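Local coordinates for L-lysine 6-oxidase (Marinomonas mediterranea, PDB 3WEU), which oxidises the epsilon-amino group of free L-lysine with a cysteine tryptophylquinone cofactor, releasing ammonium and the hydrogen peroxide that makes it antibacterial, at residues S289-V292 against D296-I299; F324-R329 against A333-N338. All blocks are in the same frame, centred on the assembly; numbering follows the deposited sequence.

Contact 1. Residues S289-V292 against D296-I299; sequences SDYV and DRDI
Tyr291 and Arg297 reach for each other from opposite directions across the start of helix 295-308, the phenol coming from the loop that leads into the helix and the guanidinium from its first turn. The two segments meet at the surface through little more than this pair, and their backbones stay well apart, Val292 CA lying 10.3 Å from Asp298 CA. On the helix the contact begins with Arg297, whose backbone N is hydrogen-bonded to the side chain of Asn294, just ahead of the first turn. Its CG stands anti to the backbone N (chi1 -178°), and a bend at chi3 of 65° turns the guanidinium so that its edge faces the neighbouring Asp298. The NH2 end approaches the phenol, with Tyr291 OH 2.9 Å from Arg297 NH2, and the ring and guanidinium planes differ by 24°. Arg297 NH1 is hydrogen-bonded to the carbonyl oxygen of Asp427, and Tyr429 makes a cation-pi contact with the guanidinium. Next along the helix, buried Asp298 takes the guanidinium side-on in a salt bridge between consecutive residues. This two-point grip restricts rotation of the guanidinium and probably offsets much of the buried negative charge. Asp298 also accepts from Asn294 N and is hydrogen-bonded to the hydroxyl of Tyr429. Its two oxygens are met differently: Arg297 NE lies 3.0 Å from Asp298 OD1, above the carboxylate plane, whereas Asp298 OD2 receives Arg297 NH2 at 3.1 Å on its syn lone pair.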
ATOM      1  N   SER A 289      -9.771  45.479  36.876  1.00 20.61           N
ATOM      2  CA  SER A 289      -8.860  46.437  36.249  1.00 23.46           C
ATOM      3  C   SER A 289      -7.928  47.188  37.171  1.00 24.78           C
ATOM      4  O   SER A 289      -6.969  47.806  36.704  1.00 26.05           O
ATOM      5  CB  SER A 289      -9.620  47.436  35.346  1.00 28.42           C
ATOM      6  OG  SER A 289     -10.602  48.101  36.098  1.00 34.12           O
ATOM      7  N   ASP A 290      -8.162  47.150  38.476  1.00 23.05           N
ATOM      8  CA  ASP A 290      -7.204  47.718  39.387  1.00 25.73           C
ATOM      9  C   ASP A 290      -6.098  46.762  39.824  1.00 23.78           C
ATOM     10  O   ASP A 290      -5.229  47.177  40.566  1.00 23.48           O
ATOM     11  CB  ASP A 290      -7.890  48.329  40.623  1.00 33.01           C
ATOM     12  CG  ASP A 290      -8.838  47.387  41.310  1.00 42.29           C
ATOM     13  OD1 ASP A 290      -9.050  46.246  40.837  1.00 44.60           O
ATOM     14  OD2 ASP A 290      -9.448  47.827  42.327  1.00 53.83           O
ATOM     15  N   TYR A 291      -6.052  45.530  39.290  1.00 21.30           N
ATOM     16  CA  TYR A 291      -5.033  44.581  39.691  1.00 20.04           C
ATOM     17  C   TYR A 291      -3.699  45.014  39.170  1.00 19.72           C
ATOM     18  O   TYR A 291      -3.550  45.293  37.977  1.00 19.92           O
ATOM     19  CB  TYR A 291      -5.336  43.160  39.166  1.00 19.21           C
ATOM     20  CG  TYR A 291      -4.301  42.121  39.615  1.00 20.11           C
ATOM     21  CD1 TYR A 291      -4.417  41.511  40.839  1.00 20.56           C
ATOM     22  CD2 TYR A 291      -3.183  41.745  38.791  1.00 20.85           C
ATOM     23  CE1 TYR A 291      -3.485  40.573  41.279  1.00 21.52           C
ATOM     24  CE2 TYR A 291      -2.241  40.807  39.245  1.00 20.92           C
ATOM     25  CZ  TYR A 291      -2.425  40.204  40.477  1.00 22.01           C
ATOM     26  OH  TYR A 291      -1.555  39.283  41.013  1.00 20.97           O
ATOM     27  N   VAL A 292      -2.726  45.104  40.032  1.00 18.13           N
ATOM     28  CA  VAL A 292      -1.399  45.563  39.612  1.00 19.14           C
ATOM     29  C   VAL A 292      -0.472  44.369  39.354  1.00 21.18           C
ATOM     30  O   VAL A 292      -0.187  43.570  40.260  1.00 18.94           O
ATOM     31  CB  VAL A 292      -0.800  46.522  40.715  1.00 21.44           C
ATOM     32  CG1 VAL A 292       0.619  46.930  40.381  1.00 25.67           C
ATOM     33  CG2 VAL A 292      -1.672  47.775  40.881  1.00 21.51           C
ATOM     34  N   ASP A 296       8.492  41.050  36.818  1.00 17.32           N
ATOM     35  CA  ASP A 296       9.272  39.858  36.889  1.00 20.43           C
ATOM     36  C   ASP A 296       8.434  38.568  36.940  1.00 18.63           C
ATOM     37  O   ASP A 296       8.817  37.576  36.333  1.00 19.70           O
ATOM     38  CB  ASP A 296      10.278  39.831  38.063  1.00 23.62           C
ATOM     39  CG  ASP A 296      11.470  40.815  37.910  1.00 29.08           C
ATOM     40  OD1 ASP A 296      11.847  41.190  36.829  1.00 32.33           O
ATOM     41  OD2 ASP A 296      12.003  41.255  38.947  1.00 37.77           O
ATOM     42  N   ARG A 297       7.362  38.548  37.694  1.00 17.86           N
ATOM     43  CA  ARG A 297       6.560  37.349  37.879  1.00 18.62           C
ATOM     44  C   ARG A 297       5.652  37.102  36.668  1.00 17.68           C
ATOM     45  O   ARG A 297       5.474  35.975  36.258  1.00 17.40           O
ATOM     46  CB  ARG A 297       5.648  37.510  39.119  1.00 20.39           C
ATOM     47  CG  ARG A 297       4.758  36.333  39.513  1.00 23.03           C
ATOM     48  CD  ARG A 297       3.801  36.636  40.732  1.00 25.72           C
ATOM     49  NE  ARG A 297       2.881  37.657  40.317  1.00 29.09           N
ATOM     50  CZ  ARG A 297       2.138  38.419  41.110  1.00 33.57           C
ATOM     51  NH1 ARG A 297       2.184  38.279  42.431  1.00 30.18           N
ATOM     52  NH2 ARG A 297       1.344  39.351  40.565  1.00 35.31           N
ATOM     53  N   ASP A 298       5.055  38.144  36.121  1.00 18.23           N
ATOM     54  CA  ASP A 298       3.950  37.975  35.183  1.00 18.65           C
ATOM     55  C   ASP A 298       4.334  38.209  33.728  1.00 19.19           C
ATOM     56  O   ASP A 298       3.730  37.638  32.807  1.00 21.68           O
ATOM     57  CB  ASP A 298       2.796  38.912  35.511  1.00 17.66           C
ATOM     58  CG  ASP A 298       2.228  38.734  36.929  1.00 18.80           C
ATOM     59  OD1 ASP A 298       2.173  37.606  37.446  1.00 19.57           O
ATOM     60  OD2 ASP A 298       1.845  39.812  37.516  1.00 17.79           O
ATOM     61  N   ILE A 299       5.297  39.065  33.481  1.00 17.46           N
ATOM     62  CA  ILE A 299       5.532  39.517  32.131  1.00 16.87           C
ATOM     63  C   ILE A 299       6.827  38.957  31.574  1.00 17.33           C
ATOM     64  O   ILE A 299       6.872  38.365  30.461  1.00 16.95           O
ATOM     65  CB  ILE A 299       5.592  41.017  32.091  1.00 16.92           C
ATOM     66  CG1 ILE A 299       4.357  41.633  32.787  1.00 17.47           C
ATOM     67  CG2 ILE A 299       5.780  41.545  30.664  1.00 17.37           C
ATOM     68  CD1 ILE A 299       3.040  41.212  32.215  1.00 20.92           C
TER

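Contact 2. Residues F324-R329 against A333-N338; sequences FQFDYR and AANKAN
The loop before helix 336-344 packs against the start of that helix and the residue before it through the ring of Phe326, which meets Asn335 and Asn338. The CB of Asn338 sits over the centre of one ring face, 3.6 Å from the ring centroid and 8° off its normal, a CH-pi contact. The two side chains slide past each other in opposite directions, ring and amide planes inclined to each other. Phe326 CG stands between its own backbone N and carbonyl carbon, bringing the ring against the helix; there the far end of the ring also meets the main chain, Phe326 CZ lying 3.4 Å from Asn338 O. Tyr328 CE1 approaches the opposite face toward its rim, so the phenyl is held between the helix and its own loop. That loop contains an Asx turn, in which Asp327 OD1 accepts from Arg329 N at 3.0 Å. Asn335 comes in at a slant to the phenyl, its amide turned 67° from the ring and its OD1 3.5 Å from Phe326 CD1. The two ends of this buried amide have separate tasks. Asn335 ND2 makes a weak hydrogen bond to Asp327 O (2.9 Å, N-H...O angle 124°) and a hydrogen bond to the carbonyl oxygen of Asp330, tying the residue ahead of the helix to the loop at Asp327 and Asp330. Its OD1 receives Asn338 ND2 at 3.0 Å, nearly straight and close to the plane of the Asn338 amide, which steadies the asparagine whose CB covers the phenyl.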
ATOM      1  N   PHE A 324      14.105  44.522  23.772  1.00 20.14           N
ATOM      2  CA  PHE A 324      14.302  45.693  24.644  1.00 28.66           C
ATOM      3  C   PHE A 324      14.676  46.924  23.784  1.00 32.88           C
ATOM      4  O   PHE A 324      15.662  47.661  23.990  1.00 36.85           O
ATOM      5  CB  PHE A 324      15.317  45.393  25.791  1.00 33.85           C
ATOM      6  CG  PHE A 324      14.808  44.398  26.828  1.00 33.00           C
ATOM      7  CD1 PHE A 324      14.884  42.972  26.583  1.00 34.97           C
ATOM      8  CD2 PHE A 324      14.268  44.861  28.043  1.00 34.44           C
ATOM      9  CE1 PHE A 324      14.398  42.034  27.521  1.00 35.13           C
ATOM     10  CE2 PHE A 324      13.779  43.919  28.981  1.00 35.52           C
ATOM     11  CZ  PHE A 324      13.843  42.521  28.706  1.00 38.16           C
ATOM     12  N   GLN A 325      13.883  47.107  22.746  1.00 32.32           N
ATOM     13  CA  GLN A 325      14.117  48.253  21.867  1.00 31.70           C
ATOM     14  C   GLN A 325      13.656  49.467  22.670  1.00 32.56           C
ATOM     15  O   GLN A 325      14.085  50.549  22.388  1.00 33.62           O
ATOM     16  CB  GLN A 325      13.462  48.082  20.472  1.00 26.73           C
ATOM     17  CG  GLN A 325      11.967  48.119  20.415  1.00 27.60           C
ATOM     18  CD  GLN A 325      11.220  46.889  20.990  1.00 27.08           C
ATOM     19  OE1 GLN A 325      11.541  46.346  22.086  1.00 31.39           O
ATOM     20  NE2 GLN A 325      10.257  46.452  20.254  1.00 22.91           N
ATOM     21  N   PHE A 326      12.783  49.256  23.659  1.00 32.04           N
ATOM     22  CA  PHE A 326      12.458  50.278  24.627  1.00 30.73           C
ATOM     23  C   PHE A 326      12.469  49.530  25.933  1.00 25.37           C
ATOM     24  O   PHE A 326      12.603  48.326  25.969  1.00 26.14           O
ATOM     25  CB  PHE A 326      11.093  50.982  24.380  1.00 29.11           C
ATOM     26  CG  PHE A 326       9.885  50.051  24.383  1.00 28.16           C
ATOM     27  CD1 PHE A 326       9.137  49.843  25.542  1.00 28.54           C
ATOM     28  CD2 PHE A 326       9.485  49.350  23.215  1.00 29.25           C
ATOM     29  CE1 PHE A 326       8.007  48.959  25.539  1.00 26.80           C
ATOM     30  CE2 PHE A 326       8.381  48.499  23.227  1.00 23.12           C
ATOM     31  CZ  PHE A 326       7.614  48.357  24.365  1.00 24.75           C
ATOM     32  N   ASP A 327      12.343  50.265  26.999  1.00 25.52           N
ATOM     33  CA  ASP A 327      12.432  49.731  28.304  1.00 23.83           C
ATOM     34  C   ASP A 327      11.146  49.086  28.804  1.00 21.68           C
ATOM     35  O   ASP A 327      10.187  49.788  29.156  1.00 21.67           O
ATOM     36  CB  ASP A 327      12.875  50.867  29.260  1.00 28.26           C
ATOM     37  CG  ASP A 327      13.313  50.321  30.628  1.00 33.25           C
ATOM     38  OD1 ASP A 327      13.144  49.089  30.927  1.00 29.68           O
ATOM     39  OD2 ASP A 327      13.831  51.140  31.414  1.00 39.72           O
ATOM     40  N   TYR A 328      11.111  47.749  28.854  1.00 22.05           N
ATOM     41  CA  TYR A 328       9.911  47.014  29.244  1.00 22.19           C
ATOM     42  C   TYR A 328       9.561  47.285  30.728  1.00 24.26           C
ATOM     43  O   TYR A 328       8.406  47.109  31.116  1.00 22.38           O
ATOM     44  CB  TYR A 328       9.984  45.481  28.921  1.00 26.34           C
ATOM     45  CG  TYR A 328      10.234  45.143  27.437  1.00 27.81           C
ATOM     46  CD1 TYR A 328       9.794  45.980  26.381  1.00 29.72           C
ATOM     47  CD2 TYR A 328      11.019  44.070  27.073  1.00 29.83           C
ATOM     48  CE1 TYR A 328      10.093  45.674  25.036  1.00 27.34           C
ATOM     49  CE2 TYR A 328      11.282  43.755  25.729  1.00 23.81           C
ATOM     50  CZ  TYR A 328      10.839  44.524  24.753  1.00 26.38           C
ATOM     51  OH  TYR A 328      11.172  44.170  23.497  1.00 27.55           O
ATOM     52  N   ARG A 329      10.506  47.767  31.550  1.00 25.20           N
ATOM     53  CA  ARG A 329      10.262  47.965  32.966  1.00 25.39           C
ATOM     54  C   ARG A 329       9.790  49.372  33.248  1.00 23.88           C
ATOM     55  O   ARG A 329       9.375  49.662  34.340  1.00 28.41           O
ATOM     56  CB  ARG A 329      11.550  47.669  33.777  1.00 27.08           C
ATOM     57  CG  ARG A 329      11.906  46.183  33.770  1.00 30.81           C
ATOM     58  CD  ARG A 329      13.225  45.852  34.549  1.00 34.77           C
ATOM     59  NE  ARG A 329      13.501  44.392  34.553  1.00 33.43           N
ATOM     60  CZ  ARG A 329      14.115  43.713  33.568  1.00 43.87           C
ATOM     61  NH1 ARG A 329      14.571  44.315  32.473  1.00 42.01           N
ATOM     62  NH2 ARG A 329      14.237  42.372  33.643  1.00 44.03           N
ATOM     63  N   ALA A 333       4.031  57.200  32.004  1.00 23.42           N
ATOM     64  CA  ALA A 333       3.195  57.627  30.920  1.00 24.39           C
ATOM     65  C   ALA A 333       3.966  57.886  29.630  1.00 22.27           C
ATOM     66  O   ALA A 333       3.462  57.647  28.554  1.00 22.45           O
ATOM     67  CB  ALA A 333       2.356  58.862  31.340  1.00 29.95           C
ATOM     68  N   ALA A 334       5.193  58.398  29.702  1.00 19.38           N
ATOM     69  CA  ALA A 334       5.962  58.643  28.504  1.00 21.58           C
ATOM     70  C   ALA A 334       6.203  57.331  27.705  1.00 19.58           C
ATOM     71  O   ALA A 334       6.483  57.382  26.523  1.00 20.02           O
ATOM     72  CB  ALA A 334       7.332  59.204  28.872  1.00 23.47           C
ATOM     73  N   ASN A 335       6.239  56.214  28.411  1.00 20.67           N
ATOM     74  CA  ASN A 335       6.505  54.904  27.732  1.00 19.14           C
ATOM     75  C   ASN A 335       5.249  54.141  27.423  1.00 19.28           C
ATOM     76  O   ASN A 335       5.324  53.033  26.883  1.00 18.43           O
ATOM     77  CB  ASN A 335       7.390  54.058  28.637  1.00 18.87           C
ATOM     78  CG  ASN A 335       8.077  52.920  27.908  1.00 20.03           C
ATOM     79  OD1 ASN A 335       8.541  53.065  26.770  1.00 22.21           O
ATOM     80  ND2 ASN A 335       8.162  51.794  28.570  1.00 20.78           N
ATOM     81  N   LYS A 336       4.088  54.682  27.774  1.00 18.84           N
ATOM     82  CA  LYS A 336       2.838  53.963  27.582  1.00 19.48           C
ATOM     83  C   LYS A 336       2.509  53.637  26.106  1.00 19.73           C
ATOM     84  O   LYS A 336       2.059  52.535  25.817  1.00 17.76           O
ATOM     85  CB  LYS A 336       1.677  54.681  28.226  1.00 20.87           C
ATOM     86  CG  LYS A 336       0.341  53.971  28.136  1.00 19.84           C
ATOM     87  CD  LYS A 336      -0.778  54.577  29.009  1.00 24.67           C
ATOM     88  CE  LYS A 336      -2.086  53.905  28.693  1.00 25.15           C
ATOM     89  NZ  LYS A 336      -3.212  54.561  29.411  1.00 28.61           N
ATOM     90  N   ALA A 337       2.673  54.577  25.205  1.00 18.26           N
ATOM     91  CA  ALA A 337       2.349  54.312  23.803  1.00 20.09           C
ATOM     92  C   ALA A 337       3.188  53.117  23.302  1.00 17.67           C
ATOM     93  O   ALA A 337       2.635  52.286  22.593  1.00 15.45           O
ATOM     94  CB  ALA A 337       2.562  55.535  22.910  1.00 22.66           C
ATOM     95  N   ASN A 338       4.455  53.017  23.733  1.00 17.24           N
ATOM     96  CA  ASN A 338       5.272  51.856  23.438  1.00 17.29           C
ATOM     97  C   ASN A 338       4.745  50.547  24.002  1.00 18.16           C
ATOM     98  O   ASN A 338       4.658  49.524  23.277  1.00 15.42           O
ATOM     99  CB  ASN A 338       6.679  52.041  23.982  1.00 18.25           C
ATOM    100  CG  ASN A 338       7.485  53.043  23.212  1.00 20.87           C
ATOM    101  OD1 ASN A 338       7.267  53.264  22.045  1.00 20.13           O
ATOM    102  ND2 ASN A 338       8.474  53.609  23.863  1.00 21.37           N
TER

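From the N terminus, the chain leaves strand 286-287 and first closes contact 1, a short turn through strand 293-294 that brings residues 289-292 against the opening of helix 295-308. After that helix the chain runs through a loop to 324-329, and contact 2 closes a second short turn against the start of helix 336-344. The two follow one another in series, neither nesting nor crossing, with centres about 16 Å apart. They meet loosely where Asp296 OD1 packs 4.2 Å from Arg329 NH2. Helix 407-418 touches both: Gln415 binds the backbone of 289-292, while Trp416 packs on Ile299 and donates to Tyr328 O.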